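Local atomic coordinates of dextranase (Pseudarthrobacter oxydans, PDB entry 6NZS), a protein that catalyses the endohydrolysis of (1->6)-alpha-D-glucosidic linkages in dextran. Residues A[119-124]-A[400-405]. Sequence-based numbering, arbitrary orientation.
Sequences SSYNFE and IDNTVI
With CG opposite the carbonyl carbon (chi1 -56°), Tyr121 sends its ring outward from the 119-124 loop, hydroxyl first, to meet Asn402, whose own CG lies opposite the backbone N (chi1 -169°) and swings the amide toward the phenol. The two polar groups, their ring and amide planes turned 73° from each other, do not bond directly, since Tyr121 OH and Asn402 OD1 stay 4.0 Å apart. A water bridges them, lying in the plane of the tyrosine ring at its edge, 2.7 Å from Tyr121 OH, and donating a hydrogen bond to Asn402 OD1 over 2.6 Å. The contact is a small one between two domains: the loop belongs to the N-terminal Ig-like domain of this family 49 glycosyl hydrolase, while strand 398-407 belongs to the parallel beta-solenoid, paired with strands that include 382-386 and 423-435. Asn402 departs locally from the extended conformation, with positive phi, within a strand that continues on either side, and its ND2 is bonded to Asn381 OD1, which fixes the amide from its other end. Val404, approaching from the solenoid side, sets CG2 3.7 Å from Tyr121 OH. On the Ig-like side, Tyr144 packs edge-to-face with the Tyr121 ring, which Phe146 also touches.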
ATOM      1  N   SER A 119      -9.433  -2.885  13.516  1.00  9.66           N
ATOM      2  CA  SER A 119     -10.322  -3.214  14.626  1.00 11.09           C
ATOM      3  C   SER A 119     -10.374  -2.106  15.666  1.00 11.64           C
ATOM      4  O   SER A 119     -11.351  -2.029  16.424  1.00 14.51           O
ATOM      5  CB  SER A 119      -9.857  -4.512  15.285  1.00 14.19           C
ATOM      6  OG  SER A 119      -9.942  -5.578  14.361  1.00 19.76           O
ATOM      7  N   SER A 120      -9.354  -1.246  15.713  1.00 11.29           N
ATOM      8  CA  SER A 120      -9.367  -0.111  16.623  1.00 12.92           C
ATOM      9  C   SER A 120     -10.462   0.892  16.281  1.00 13.94           C
ATOM     10  O   SER A 120     -10.781   1.735  17.126  1.00 15.83           O
ATOM     11  CB  SER A 120      -7.995   0.571  16.623  1.00 14.17           C
ATOM     12  OG  SER A 120      -7.681   1.094  15.339  1.00 13.22           O
ATOM     13  N   TYR A 121     -11.031   0.833  15.071  1.00 13.76           N
ATOM     14  CA  TYR A 121     -12.167   1.686  14.700  1.00 15.84           C
ATOM     15  C   TYR A 121     -13.417   0.979  15.190  1.00 20.52           C
ATOM     16  O   TYR A 121     -14.051   0.200  14.472  1.00 21.43           O
ATOM     17  CB  TYR A 121     -12.276   1.893  13.193  1.00 14.40           C
ATOM     18  CG  TYR A 121     -11.072   2.445  12.483  1.00 10.59           C
ATOM     19  CD1 TYR A 121     -10.008   3.013  13.174  1.00 12.10           C
ATOM     20  CD2 TYR A 121     -11.011   2.410  11.101  1.00 10.85           C
ATOM     21  CE1 TYR A 121      -8.908   3.498  12.491  1.00 13.39           C
ATOM     22  CE2 TYR A 121      -9.929   2.894  10.420  1.00 10.47           C
ATOM     23  CZ  TYR A 121      -8.885   3.438  11.112  1.00 11.31           C
ATOM     24  OH  TYR A 121      -7.804   3.903  10.420  1.00 13.76           O
ATOM     25  N   ASN A 122     -13.787   1.264  16.426  1.00 24.97           N
ATOM     26  CA  ASN A 122     -14.938   0.613  17.037  1.00 20.51           C
ATOM     27  C   ASN A 122     -16.236   1.304  16.602  1.00 22.25           C
ATOM     28  O   ASN A 122     -17.009   1.806  17.411  1.00 21.83           O
ATOM     29  CB  ASN A 122     -14.745   0.611  18.548  1.00 24.36           C
ATOM     30  CG  ASN A 122     -15.809  -0.182  19.276  1.00 34.81           C
ATOM     31  OD1 ASN A 122     -16.292  -1.203  18.776  1.00 39.69           O
ATOM     32  ND2 ASN A 122     -16.171   0.271  20.472  1.00 37.55           N
ATOM     33  N   PHE A 123     -16.462   1.334  15.284  1.00 17.37           N
ATOM     34  CA  PHE A 123     -17.645   1.995  14.746  1.00 15.77           C
ATOM     35  C   PHE A 123     -18.914   1.287  15.204  1.00 14.92           C
ATOM     36  O   PHE A 123     -18.967   0.053  15.281  1.00 16.94           O
ATOM     37  CB  PHE A 123     -17.646   1.953  13.220  1.00 15.94           C
ATOM     38  CG  PHE A 123     -16.525   2.712  12.565  1.00 14.11           C
ATOM     39  CD1 PHE A 123     -15.937   3.814  13.160  1.00 14.70           C
ATOM     40  CD2 PHE A 123     -16.086   2.324  11.310  1.00 17.44           C
ATOM     41  CE1 PHE A 123     -14.905   4.504  12.507  1.00 14.25           C
ATOM     42  CE2 PHE A 123     -15.077   3.003  10.663  1.00 16.04           C
ATOM     43  CZ  PHE A 123     -14.492   4.095  11.257  1.00 14.03           C
ATOM     44  N   GLU A 124     -19.949   2.078  15.481  1.00 14.62           N
ATOM     45  CA  GLU A 124     -21.270   1.516  15.729  1.00 14.13           C
ATOM     46  C   GLU A 124     -21.754   0.790  14.480  1.00 14.82           C
ATOM     47  O   GLU A 124     -21.620   1.300  13.363  1.00 13.67           O
ATOM     48  CB  GLU A 124     -22.246   2.640  16.084  1.00 18.15           C
ATOM     49  CG  GLU A 124     -23.691   2.188  16.215  1.00 26.10           C
ATOM     50  CD  GLU A 124     -24.573   3.210  16.917  1.00 28.51           C
ATOM     51  OE1 GLU A 124     -25.768   2.900  17.127  1.00 33.86           O
ATOM     52  OE2 GLU A 124     -24.074   4.311  17.251  1.00 28.92           O
ATOM     53  N   ILE A 400       5.710   9.796   8.575  1.00 10.44           N
ATOM     54  CA  ILE A 400       4.503   9.111   8.114  1.00 10.56           C
ATOM     55  C   ILE A 400       3.567   8.930   9.299  1.00  9.61           C
ATOM     56  O   ILE A 400       4.006   8.519  10.378  1.00 11.30           O
ATOM     57  CB  ILE A 400       4.840   7.728   7.520  1.00 11.22           C
ATOM     58  CG1 ILE A 400       5.787   7.854   6.330  1.00 11.03           C
ATOM     59  CG2 ILE A 400       3.562   6.996   7.110  1.00 11.65           C
ATOM     60  CD1 ILE A 400       6.240   6.514   5.764  1.00 12.29           C
ATOM     61  N   ASP A 401       2.274   9.198   9.095  1.00  9.71           N
ATOM     62  CA  ASP A 401       1.271   8.920  10.115  1.00  9.45           C
ATOM     63  C   ASP A 401       0.019   8.322   9.489  1.00 10.02           C
ATOM     64  O   ASP A 401      -0.397   8.729   8.399  1.00 10.43           O
ATOM     65  CB  ASP A 401       0.870  10.177  10.906  1.00 11.17           C
ATOM     66  CG  ASP A 401      -0.101   9.861  12.021  1.00 10.99           C
ATOM     67  OD1 ASP A 401       0.248   9.050  12.900  1.00 12.26           O
ATOM     68  OD2 ASP A 401      -1.224  10.393  12.017  1.00 13.70           O
ATOM     69  N   ASN A 402      -0.598   7.380  10.206  1.00  9.04           N
ATOM     70  CA  ASN A 402      -1.945   6.907   9.891  1.00  9.54           C
ATOM     71  C   ASN A 402      -2.003   6.171   8.557  1.00 10.43           C
ATOM     72  O   ASN A 402      -2.695   6.600   7.621  1.00 10.53           O
ATOM     73  CB  ASN A 402      -2.957   8.061   9.951  1.00  9.81           C
ATOM     74  CG  ASN A 402      -4.386   7.581   9.895  1.00 12.38           C
ATOM     75  OD1 ASN A 402      -4.681   6.426  10.237  1.00 14.34           O
ATOM     76  ND2 ASN A 402      -5.288   8.458   9.466  1.00 12.95           N
ATOM     77  N   THR A 403      -1.303   5.045   8.482  1.00  9.29           N
ATOM     78  CA  THR A 403      -1.236   4.209   7.285  1.00  9.63           C
ATOM     79  C   THR A 403      -1.936   2.892   7.572  1.00  9.57           C
ATOM     80  O   THR A 403      -1.550   2.177   8.505  1.00 11.13           O
ATOM     81  CB  THR A 403       0.212   3.898   6.907  1.00  9.14           C
ATOM     82  OG1 THR A 403       1.027   5.080   6.979  1.00 10.15           O
ATOM     83  CG2 THR A 403       0.290   3.349   5.492  1.00 11.38           C
ATOM     84  N   VAL A 404      -2.937   2.561   6.760  1.00  8.47           N
ATOM     85  CA  VAL A 404      -3.607   1.264   6.796  1.00  8.03           C
ATOM     86  C   VAL A 404      -3.042   0.439   5.650  1.00  9.23           C
ATOM     87  O   VAL A 404      -2.963   0.926   4.515  1.00  9.43           O
ATOM     88  CB  VAL A 404      -5.126   1.446   6.640  1.00  8.58           C
ATOM     89  CG1 VAL A 404      -5.821   0.093   6.519  1.00 10.93           C
ATOM     90  CG2 VAL A 404      -5.700   2.241   7.821  1.00  9.16           C
ATOM     91  N   ILE A 405      -2.622  -0.798   5.940  1.00  7.69           N
ATOM     92  CA  ILE A 405      -1.905  -1.614   4.962  1.00  7.39           C
ATOM     93  C   ILE A 405      -2.563  -2.981   4.842  1.00  8.55           C
ATOM     94  O   ILE A 405      -2.797  -3.655   5.852  1.00  8.56           O
ATOM     95  CB  ILE A 405      -0.417  -1.769   5.334  1.00  8.06           C
ATOM     96  CG1 ILE A 405       0.265  -0.390   5.361  1.00  8.42           C
ATOM     97  CG2 ILE A 405       0.275  -2.735   4.358  1.00  9.49           C
ATOM     98  CD1 ILE A 405       1.705  -0.424   5.878  1.00  9.70           C
TER
HETATM   99  O   HOH W   1      -5.604   4.487  11.779  1.00 18.37           O